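Local coordinates for protein Rio2 kinase (Chaetomium thermophilum, PDB 4GYI) that probably phosphorylates proteins on serine and threonine as an atypical RIO-type kinase, binds ADP and magnesium, and acts as an ATPase on the maturing pre-40S ribosomal subunit, at residues A[13-16]-A[17-21]; A[147-150]-A[151-155]; A[272-275]-A[276-280]; A[33-36]-A[37-41]. One frame throughout, in Å; residues are numbered along the deposited sequence.

Contact 1: A[13-16]-A[17-21]; sequences TAED and WRVLT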
loop_
_atom_site.group_PDB
_atom_site.type_symbol
_atom_site.label_atom_id
_atom_site.label_comp_id
_atom_site.label_asym_id
_atom_site.label_seq_id
_atom_site.Cartn_x
_atom_site.Cartn_y
_atom_site.Cartn_z
ATOM N N THR A 13 -26.493 6.546 7.405
ATOM C CA THR A 13 -27.448 5.527 7.841
ATOM C C THR A 13 -27.186 4.192 7.166
ATOM O O THR A 13 -26.306 4.076 6.312
ATOM C CB THR A 13 -28.897 5.914 7.505
ATOM O OG1 THR A 13 -29.051 5.975 6.085
ATOM C CG2 THR A 13 -29.257 7.262 8.114
ATOM N N ALA A 14 -27.969 3.189 7.544
ATOM C CA ALA A 14 -27.793 1.840 7.016
ATOM C C ALA A 14 -27.998 1.791 5.504
ATOM O O ALA A 14 -27.194 1.188 4.779
ATOM C CB ALA A 14 -28.723 0.863 7.722
ATOM N N GLU A 15 -29.055 2.436 5.019
ATOM C CA GLU A 15 -29.228 2.514 3.571
ATOM C C GLU A 15 -28.442 3.654 2.897
ATOM O O GLU A 15 -28.500 3.810 1.684
ATOM C CB GLU A 15 -30.704 2.488 3.146
ATOM C CG GLU A 15 -31.162 1.095 2.669
ATOM C CD GLU A 15 -31.941 1.122 1.351
ATOM O OE1 GLU A 15 -32.254 0.032 0.816
ATOM O OE2 GLU A 15 -32.244 2.227 0.848
ATOM N N ASP A 16 -27.700 4.443 3.663
ATOM C CA ASP A 16 -26.719 5.312 3.015
ATOM C C ASP A 16 -25.563 4.436 2.569
ATOM O O ASP A 16 -25.034 4.584 1.461
ATOM C CB ASP A 16 -26.224 6.412 3.939
ATOM C CG ASP A 16 -27.238 7.514 4.118
ATOM O OD1 ASP A 16 -28.136 7.627 3.262
ATOM O OD2 ASP A 16 -27.138 8.260 5.114
ATOM N N TRP A 17 -25.191 3.506 3.439
ATOM C CA TRP A 17 -24.170 2.521 3.114
ATOM C C TRP A 17 -24.572 1.603 1.956
ATOM O O TRP A 17 -23.773 1.327 1.063
ATOM C CB TRP A 17 -23.796 1.723 4.359
ATOM C CG TRP A 17 -23.011 2.554 5.326
ATOM C CD1 TRP A 17 -23.436 3.052 6.519
ATOM C CD2 TRP A 17 -21.677 3.041 5.138
ATOM N NE1 TRP A 17 -22.436 3.791 7.105
ATOM C CE2 TRP A 17 -21.344 3.795 6.278
ATOM C CE3 TRP A 17 -20.723 2.892 4.121
ATOM C CZ2 TRP A 17 -20.093 4.401 6.433
ATOM C CZ3 TRP A 17 -19.482 3.491 4.276
ATOM C CH2 TRP A 17 -19.178 4.234 5.421
ATOM N N ARG A 18 -25.819 1.158 1.968
ATOM C CA ARG A 18 -26.331 0.251 0.951
ATOM C C ARG A 18 -26.320 0.881 -0.448
ATOM O O ARG A 18 -26.000 0.222 -1.432
ATOM C CB ARG A 18 -27.747 -0.185 1.335
ATOM C CG ARG A 18 -28.264 -1.365 0.547
ATOM C CD ARG A 18 -29.653 -1.809 1.029
ATOM N NE ARG A 18 -30.029 -3.077 0.412
ATOM C CZ ARG A 18 -29.727 -4.266 0.924
ATOM N NH1 ARG A 18 -29.070 -4.339 2.075
ATOM N NH2 ARG A 18 -30.093 -5.379 0.297
ATOM N N VAL A 19 -26.675 2.160 -0.522
ATOM C CA VAL A 19 -26.656 2.904 -1.777
ATOM C C VAL A 19 -25.217 3.186 -2.234
ATOM O O VAL A 19 -24.889 3.027 -3.415
ATOM C CB VAL A 19 -27.463 4.219 -1.650
ATOM C CG1 VAL A 19 -27.315 5.076 -2.893
ATOM C CG2 VAL A 19 -28.925 3.906 -1.414
ATOM N N LEU A 20 -24.362 3.596 -1.297
ATOM C CA LEU A 20 -22.949 3.759 -1.585
ATOM C C LEU A 20 -22.380 2.455 -2.143
ATOM O O LEU A 20 -21.705 2.453 -3.170
ATOM C CB LEU A 20 -22.174 4.201 -0.335
ATOM C CG LEU A 20 -20.733 4.642 -0.591
ATOM C CD1 LEU A 20 -20.722 5.758 -1.636
ATOM C CD2 LEU A 20 -20.002 5.092 0.719
ATOM N N THR A 21 -22.670 1.346 -1.474
ATOM C CA THR A 21 -22.199 0.037 -1.922
ATOM C C THR A 21 -22.750 -0.318 -3.304
ATOM O O THR A 21 -22.052 -0.901 -4.136
ATOM C CB THR A 21 -22.615 -1.058 -0.925
ATOM O OG1 THR A 21 -22.060 -0.768 0.367
ATOM C CG2 THR A 21 -22.136 -2.431 -1.393
#
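With CG of R18 anti to the backbone N (chi1 -166°) and the chain extended as far as NE, the arginine sends its aliphatic part obliquely across E15, whose own chain bends at CG to meet it. The carboxylate meets the arginine's CD methylene before its guanidinium: E15 OE1 lies 3.2 Å from R18 CD and 3.8 Å from R18 NE, a long salt bridge, although the carboxylate and guanidinium planes are almost parallel. R18 NE has its hydrogen bond with the carbonyl of A42 instead, so E15 is a secondary partner.

The indole of W17 swings back over the start of the helix, where W17 CD1 comes to 3.1 Å from T13 O. That same carbonyl accepts from W17 N at 3.1 Å. On another flank V19 CG2 sits against the carbonyl of E15.

D16 reaches back to the helix start: T13 N donates an almost straight bond (177°) to D16 OD2 at 2.9 Å, meeting the oxygen from above the carboxylate plane. D16 OD1 is taken by S54 of helix 51-60, which leaves the buried carboxylate held at both oxygens. In return D16 N gives a weak bond to T13 OG1, 3.2 Å away. This reciprocal pair is a capping box, with T13 as N-cap of helix 14-26 in the N-terminal, helix-turn-helix-related domain of Rio2.

Contact 2: A[147-150]-A[151-155]; sequences RSTG and SWMYL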
loop_
_atom_site.group_PDB
_atom_site.type_symbol
_atom_site.label_atom_id
_atom_site.label_comp_id
_atom_site.label_asym_id
_atom_site.label_seq_id
_atom_site.Cartn_x
_atom_site.Cartn_y
_atom_site.Cartn_z
ATOM N N ARG A 147 -5.882 8.706 -17.060
ATOM C CA ARG A 147 -6.741 7.578 -16.717
ATOM C C ARG A 147 -8.003 8.084 -16.045
ATOM O O ARG A 147 -7.990 9.134 -15.417
ATOM C CB ARG A 147 -6.012 6.609 -15.777
ATOM C CG ARG A 147 -4.850 5.917 -16.436
ATOM C CD ARG A 147 -4.121 5.069 -15.461
ATOM N NE ARG A 147 -2.683 5.045 -15.699
ATOM C CZ ARG A 147 -2.006 3.944 -15.960
ATOM N NH1 ARG A 147 -2.656 2.792 -16.063
ATOM N NH2 ARG A 147 -0.695 3.985 -16.117
ATOM N N SER A 148 -9.085 7.322 -16.156
ATOM C CA SER A 148 -10.310 7.670 -15.455
ATOM C C SER A 148 -10.169 7.364 -13.977
ATOM O O SER A 148 -9.231 6.675 -13.545
ATOM C CB SER A 148 -11.479 6.858 -15.985
ATOM O OG SER A 148 -11.364 5.527 -15.530
ATOM N N THR A 149 -11.118 7.880 -13.212
ATOM C CA THR A 149 -11.181 7.680 -11.769
ATOM C C THR A 149 -11.257 6.195 -11.418
ATOM O O THR A 149 -10.551 5.716 -10.518
ATOM C CB THR A 149 -12.405 8.429 -11.179
ATOM O OG1 THR A 149 -12.162 9.839 -11.237
ATOM C CG2 THR A 149 -12.641 8.046 -9.741
ATOM N N GLY A 150 -12.098 5.470 -12.150
ATOM C CA GLY A 150 -12.257 4.044 -11.951
ATOM C C GLY A 150 -10.962 3.300 -12.229
ATOM O O GLY A 150 -10.657 2.324 -11.562
ATOM N N SER A 151 -10.185 3.755 -13.204
ATOM C CA SER A 151 -8.914 3.085 -13.490
ATOM C C SER A 151 -7.915 3.266 -12.351
ATOM O O SER A 151 -7.265 2.302 -11.946
ATOM C CB SER A 151 -8.298 3.543 -14.814
ATOM O OG SER A 151 -9.187 3.322 -15.893
ATOM N N TRP A 152 -7.791 4.482 -11.819
ATOM C CA TRP A 152 -6.882 4.693 -10.678
ATOM C C TRP A 152 -7.290 3.885 -9.450
ATOM O O TRP A 152 -6.446 3.339 -8.754
ATOM C CB TRP A 152 -6.755 6.171 -10.307
ATOM C CG TRP A 152 -5.985 6.979 -11.315
ATOM C CD1 TRP A 152 -6.439 8.055 -12.009
ATOM C CD2 TRP A 152 -4.634 6.760 -11.748
ATOM N NE1 TRP A 152 -5.453 8.531 -12.838
ATOM C CE2 TRP A 152 -4.332 7.758 -12.692
ATOM C CE3 TRP A 152 -3.652 5.820 -11.428
ATOM C CZ2 TRP A 152 -3.083 7.839 -13.338
ATOM C CZ3 TRP A 152 -2.405 5.908 -12.066
ATOM C CH2 TRP A 152 -2.141 6.903 -13.014
ATOM N N MET A 153 -8.595 3.809 -9.212
ATOM C CA MET A 153 -9.150 3.036 -8.110
ATOM C C MET A 153 -8.823 1.578 -8.296
ATOM O O MET A 153 -8.393 0.923 -7.362
ATOM C CB MET A 153 -10.671 3.197 -8.038
ATOM C CG MET A 153 -11.113 4.519 -7.447
ATOM S SD MET A 153 -12.921 4.626 -7.503
ATOM C CE MET A 153 -13.154 6.234 -6.809
ATOM N N TYR A 154 -9.014 1.077 -9.518
ATOM C CA TYR A 154 -8.695 -0.312 -9.840
ATOM C C TYR A 154 -7.224 -0.614 -9.599
ATOM O O TYR A 154 -6.888 -1.660 -9.054
ATOM C CB TYR A 154 -9.079 -0.593 -11.292
ATOM C CG TYR A 154 -8.339 -1.704 -12.021
ATOM C CD1 TYR A 154 -8.715 -3.036 -11.881
ATOM C CD2 TYR A 154 -7.318 -1.407 -12.917
ATOM C CE1 TYR A 154 -8.068 -4.054 -12.597
ATOM C CE2 TYR A 154 -6.661 -2.405 -13.635
ATOM C CZ TYR A 154 -7.041 -3.730 -13.469
ATOM O OH TYR A 154 -6.384 -4.716 -14.175
ATOM N N LEU A 155 -6.351 0.310 -10.002
ATOM C CA LEU A 155 -4.912 0.117 -9.862
ATOM C C LEU A 155 -4.479 0.128 -8.396
ATOM O O LEU A 155 -3.570 -0.604 -8.001
ATOM C CB LEU A 155 -4.175 1.207 -10.624
ATOM C CG LEU A 155 -4.286 1.047 -12.148
ATOM C CD1 LEU A 155 -3.903 2.339 -12.868
ATOM C CD2 LEU A 155 -3.424 -0.151 -12.650
HETATM O O HOH W 1 -8.974 4.859 -18.247
#
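One face of the W152 indole carries the aliphatic chain of R147: CD stands 3.6 Å from the centroid of the six-membered ring, 12° off its normal, a CH-pi contact, while R147 CB lies over the pyrrole end near W152 NE1. The chain crosses the indole at about a right angle and puts R147 NE 3.3 Å from W152 CH2; the guanidinium is tilted 49° to the ring, with NH1 against L155 CD1. At the rim, W152 NE1 donates to the carbonyl of L144. The Y154 ring has S151 O in plane at its edge, and its OH bonds to D331 of helix 326-341. R147 NH2 forms a salt bridge with E338 of the same helix. A leucine in place of W152 would probably leave the methylenes of R147 without their flat seat and the L144 carbonyl without its indole donor.

This is the first turn of helix 149-172 in the RIO kinase domain, where S148 is the N-cap. W152 N bonds to S148 O at 3.1 Å. The hydroxyls of S148 and S151 share a hydrogen bond of 3.1 Å between their OG atoms, and a water joins S151 OG to S148 N. S148 OG also pairs with E31, an acidic residue from the N-terminal domain that accepts from G150 N as well.

Along the other side of the turn T149 and M153 run side by side. With its chain extended beyond CG (chi2 177°), M153 carries its CE to a tight 3.5 Å from T149 CG2, and Y79 of helix 79-92 packs against both.

Contact 3: A[272-275]-A[276-280]; sequences MYFD and RDVQC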
loop_
_atom_site.group_PDB
_atom_site.type_symbol
_atom_site.label_atom_id
_atom_site.label_comp_id
_atom_site.label_asym_id
_atom_site.label_seq_id
_atom_site.Cartn_x
_atom_site.Cartn_y
_atom_site.Cartn_z
ATOM N N MET A 272 18.790 -4.987 -13.223
ATOM C CA MET A 272 18.702 -3.557 -12.969
ATOM C C MET A 272 18.050 -3.291 -11.592
ATOM O O MET A 272 18.539 -2.465 -10.820
ATOM C CB MET A 272 17.941 -2.862 -14.105
ATOM C CG MET A 272 17.688 -1.355 -13.889
ATOM S SD MET A 272 16.265 -0.899 -12.846
ATOM C CE MET A 272 14.899 -1.470 -13.854
ATOM N N TYR A 273 16.969 -4.002 -11.276
ATOM C CA TYR A 273 16.271 -3.798 -9.994
ATOM C C TYR A 273 17.130 -4.228 -8.797
ATOM O O TYR A 273 17.217 -3.518 -7.791
ATOM C CB TYR A 273 14.911 -4.508 -9.958
ATOM C CG TYR A 273 13.859 -3.919 -10.880
ATOM C CD1 TYR A 273 13.300 -2.668 -10.629
ATOM C CD2 TYR A 273 13.407 -4.625 -11.992
ATOM C CE1 TYR A 273 12.337 -2.133 -11.474
ATOM C CE2 TYR A 273 12.443 -4.099 -12.842
ATOM C CZ TYR A 273 11.914 -2.856 -12.583
ATOM O OH TYR A 273 10.958 -2.336 -13.431
ATOM N N PHE A 274 17.765 -5.389 -8.909
ATOM C CA PHE A 274 18.716 -5.827 -7.892
ATOM C C PHE A 274 19.796 -4.768 -7.660
ATOM O O PHE A 274 19.944 -4.266 -6.542
ATOM C CB PHE A 274 19.360 -7.155 -8.289
ATOM C CG PHE A 274 20.254 -7.738 -7.235
ATOM C CD1 PHE A 274 19.738 -8.556 -6.243
ATOM C CD2 PHE A 274 21.620 -7.476 -7.242
ATOM C CE1 PHE A 274 20.563 -9.102 -5.267
ATOM C CE2 PHE A 274 22.448 -8.012 -6.274
ATOM C CZ PHE A 274 21.912 -8.833 -5.282
ATOM N N ASP A 275 20.535 -4.432 -8.718
ATOM C CA ASP A 275 21.678 -3.526 -8.608
ATOM C C ASP A 275 21.265 -2.186 -8.027
ATOM O O ASP A 275 22.021 -1.556 -7.296
ATOM C CB ASP A 275 22.322 -3.299 -9.972
ATOM C CG ASP A 275 23.138 -4.487 -10.444
ATOM O OD1 ASP A 275 23.583 -5.286 -9.592
ATOM O OD2 ASP A 275 23.346 -4.616 -11.672
ATOM N N ARG A 276 20.046 -1.765 -8.351
ATOM C CA ARG A 276 19.545 -0.478 -7.913
ATOM C C ARG A 276 19.300 -0.463 -6.405
ATOM O O ARG A 276 19.608 0.515 -5.731
ATOM C CB ARG A 276 18.272 -0.124 -8.659
ATOM C CG ARG A 276 17.913 1.342 -8.576
ATOM C CD ARG A 276 16.685 1.645 -9.425
ATOM N NE ARG A 276 15.485 1.056 -8.850
ATOM C CZ ARG A 276 14.279 1.100 -9.412
ATOM N NH1 ARG A 276 14.106 1.714 -10.576
ATOM N NH2 ARG A 276 13.244 0.531 -8.806
ATOM N N ASP A 277 18.739 -1.545 -5.882
ATOM C CA ASP A 277 18.553 -1.681 -4.437
ATOM C C ASP A 277 19.903 -1.604 -3.698
ATOM O O ASP A 277 20.069 -0.823 -2.752
ATOM C CB ASP A 277 17.804 -2.991 -4.097
ATOM C CG ASP A 277 16.257 -2.891 -4.313
ATOM O OD1 ASP A 277 15.735 -1.770 -4.561
ATOM O OD2 ASP A 277 15.561 -3.941 -4.208
ATOM N N VAL A 278 20.866 -2.405 -4.138
ATOM C CA VAL A 278 22.197 -2.413 -3.530
ATOM C C VAL A 278 22.859 -1.022 -3.603
ATOM O O VAL A 278 23.428 -0.543 -2.623
ATOM C CB VAL A 278 23.109 -3.460 -4.221
ATOM C CG1 VAL A 278 24.550 -3.305 -3.773
ATOM C CG2 VAL A 278 22.603 -4.879 -3.972
ATOM N N GLN A 279 22.779 -0.371 -4.759
ATOM C CA GLN A 279 23.396 0.944 -4.922
ATOM C C GLN A 279 22.717 2.010 -4.058
ATOM O O GLN A 279 23.382 2.939 -3.602
ATOM C CB GLN A 279 23.416 1.371 -6.391
ATOM C CG GLN A 279 24.819 1.530 -6.993
ATOM C CD GLN A 279 25.719 0.303 -6.790
ATOM O OE1 GLN A 279 26.851 0.425 -6.321
ATOM N NE2 GLN A 279 25.220 -0.877 -7.159
ATOM N N CYS A 280 21.406 1.875 -3.828
ATOM C CA CYS A 280 20.699 2.788 -2.921
ATOM C C CYS A 280 21.253 2.710 -1.500
ATOM O O CYS A 280 21.515 3.738 -0.866
ATOM C CB CYS A 280 19.191 2.507 -2.891
ATOM S SG CYS A 280 18.258 3.442 -4.112
HETATM O O HOH W 2 15.242 -1.437 -7.187
#
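M272, Y273 and R276 meet in an intrahelical i to i+3 and i+4 contact in the early turns of helix 270-289, in the RIO kinase domain. The guanidinium of R276 stands almost perpendicular to the Y273 ring, 88° between planes, placing R276 NH2 at the ring edge, 3.7 Å from Y273 CD1. Bends at chi2 (-82°) and chi3 (-66°) fold M272 back until CE rests 3.4 Å above the centre of the Y273 ring.

A water accepts from R276 NE at 3.0 Å and donates to Y273 O and D277 OD1, knitting the three residues together. Beyond the helix, R276 NH2 bonds to the carbonyl of G229, and the buried carboxylate of D277 accepts from G229 N through OD2 and from F231 N through OD1.

One position further along, D275 O takes two donors from opposite faces of its plane, Q279 N at 2.9 Å and Q279 NE2 at 3.3 Å. F274 CE2 meets V278 CG2 at 3.9 Å.

Here R276 and D277 clamp the loop following strand 226-227, the catalytic loop of the kinase fold, which leads on to the magnesium ligand N235, whose side chain is about 8 Å from that of D277.

Contact 4: A[33-36]-A[37-41]; sequences VPTP and LIEKI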
loop_
_atom_site.group_PDB
_atom_site.type_symbol
_atom_site.label_atom_id
_atom_site.label_comp_id
_atom_site.label_asym_id
_atom_site.label_seq_id
_atom_site.Cartn_x
_atom_site.Cartn_y
_atom_site.Cartn_z
ATOM N N VAL A 33 -22.833 5.323 -13.256
ATOM C CA VAL A 33 -23.893 4.386 -12.952
ATOM C C VAL A 33 -25.213 5.128 -12.965
ATOM O O VAL A 33 -25.455 5.962 -12.091
ATOM C CB VAL A 33 -23.700 3.735 -11.581
ATOM C CG1 VAL A 33 -24.705 2.613 -11.405
ATOM C CG2 VAL A 33 -22.309 3.194 -11.458
ATOM N N PRO A 34 -26.063 4.844 -13.971
ATOM C CA PRO A 34 -27.357 5.531 -14.083
ATOM C C PRO A 34 -28.205 5.395 -12.823
ATOM O O PRO A 34 -28.207 4.344 -12.179
ATOM C CB PRO A 34 -28.036 4.849 -15.282
ATOM C CG PRO A 34 -27.140 3.709 -15.679
ATOM C CD PRO A 34 -25.778 4.000 -15.143
ATOM N N THR A 35 -28.896 6.477 -12.480
ATOM C CA THR A 35 -29.784 6.521 -11.324
ATOM C C THR A 35 -30.693 5.287 -11.155
ATOM O O THR A 35 -30.768 4.731 -10.058
ATOM C CB THR A 35 -30.627 7.822 -11.316
ATOM O OG1 THR A 35 -29.759 8.961 -11.410
ATOM C CG2 THR A 35 -31.457 7.912 -10.048
ATOM N N PRO A 36 -31.379 4.846 -12.231
ATOM C CA PRO A 36 -32.241 3.672 -12.025
ATOM C C PRO A 36 -31.472 2.361 -11.821
ATOM O O PRO A 36 -32.046 1.390 -11.327
ATOM C CB PRO A 36 -33.073 3.612 -13.315
ATOM C CG PRO A 36 -32.996 4.992 -13.884
ATOM C CD PRO A 36 -31.613 5.456 -13.550
ATOM N N LEU A 37 -30.197 2.324 -12.194
ATOM C CA LEU A 37 -29.379 1.152 -11.892
ATOM C C LEU A 37 -28.902 1.141 -10.426
ATOM O O LEU A 37 -28.696 0.074 -9.844
ATOM C CB LEU A 37 -28.195 1.049 -12.852
ATOM C CG LEU A 37 -27.200 -0.078 -12.561
ATOM C CD1 LEU A 37 -27.899 -1.426 -12.551
ATOM C CD2 LEU A 37 -26.061 -0.066 -13.571
ATOM N N ILE A 38 -28.723 2.319 -9.831
ATOM C CA ILE A 38 -28.410 2.392 -8.405
ATOM C C ILE A 38 -29.608 1.822 -7.667
ATOM O O ILE A 38 -29.466 0.987 -6.771
ATOM C CB ILE A 38 -28.251 3.840 -7.901
ATOM C CG1 ILE A 38 -27.514 4.715 -8.916
ATOM C CG2 ILE A 38 -27.609 3.864 -6.503
ATOM C CD1 ILE A 38 -26.041 4.591 -8.895
ATOM N N GLU A 39 -30.792 2.289 -8.065
ATOM C CA GLU A 39 -32.048 1.874 -7.442
ATOM C C GLU A 39 -32.200 0.361 -7.476
ATOM O O GLU A 39 -32.503 -0.258 -6.458
ATOM C CB GLU A 39 -33.252 2.540 -8.120
ATOM C CG GLU A 39 -33.319 4.056 -7.977
ATOM C CD GLU A 39 -34.520 4.665 -8.698
ATOM O OE1 GLU A 39 -34.323 5.601 -9.504
ATOM O OE2 GLU A 39 -35.662 4.214 -8.459
ATOM N N LYS A 40 -31.966 -0.236 -8.640
ATOM C CA LYS A 40 -32.128 -1.676 -8.789
ATOM C C LYS A 40 -31.143 -2.447 -7.914
ATOM O O LYS A 40 -31.538 -3.312 -7.142
ATOM C CB LYS A 40 -31.981 -2.096 -10.255
ATOM C CG LYS A 40 -31.671 -3.574 -10.435
ATOM C CD LYS A 40 -32.091 -4.077 -11.807
ATOM C CE LYS A 40 -31.575 -5.488 -12.049
ATOM N NZ LYS A 40 -31.687 -6.329 -10.823
ATOM N N ILE A 41 -29.859 -2.125 -8.029
ATOM C CA ILE A 41 -28.836 -2.779 -7.221
ATOM C C ILE A 41 -29.089 -2.568 -5.727
ATOM O O ILE A 41 -28.956 -3.501 -4.933
ATOM C CB ILE A 41 -27.426 -2.270 -7.585
ATOM C CG1 ILE A 41 -27.122 -2.564 -9.051
ATOM C CG2 ILE A 41 -26.370 -2.908 -6.688
ATOM C CD1 ILE A 41 -25.827 -1.962 -9.514
#
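Strand 33-34 turns straight into helix 35-42, and P34 O serves both L37 N, at 2.8 Å and from well above the carbonyl plane, and I38 N, at 3.1 Å and nearly in line with the C=O bond. The helical bonds continue with E39 N to T35 O and K40 N to P36 O.

V33 supplies the hydrophobic wedge under this turn. With CG1 anti to the backbone N (chi1 -171°), that one methyl meets two side chains: I38 CD1 at a tight 3.5 Å and L37 CD2 at 3.7 Å. L37 crosses the valine at about a right angle, whereas I38 comes in aslant, and beyond it packs on V19 and V23 of helix 14-26. The P34 ring lies alongside L37, its CG 4.0 Å from L37 CB.

On the other side of the first turn E39 CG sits beside its own backbone N (chi1 -65°), and the chain runs on extended, lying along the T35 side of the turn. Its methylene CG rests 3.4 Å from T35 O, and E39 OE1 hangs 3.7 Å from T35 CG2, a contact of carboxylate with methyl and no hydrogen bond. The neighbours here are H52 and V51 of helix 51-60, which touch T35 and E39 respectively. Cutting E39 back to an alanine is likely to leave the T35 methyl and carbonyl without the chain that lies over them, and to take a negative charge from the helix start.

A short strand, whose V33 pairs by backbone with Y75, thus runs through an N-cap proline into a helix packed on helix 14-26, as in a winged-helix domain.

In the fold
From the N terminus the chain starts helix 14-26 at contact 1, then passes through strand 33-34 into helix 35-42 at contact 4. Contact 2 opens helix 149-172, and contact 3 lies early in helix 270-289. Each closes just one or two helical turns; all four follow in series, none nesting in or crossing another. Contacts 1 and 4 touch, V19 CG1 lying 3.8 Å from I38 CG2, so the first two helices of the N-terminal domain pack together there. Contact 2, its centre about 22 Å from that of contact 1, joins this domain to the kinase domain through E31 and Y79. Contact 3 lies across the molecule, its centre about 50 Å from that of contact 4.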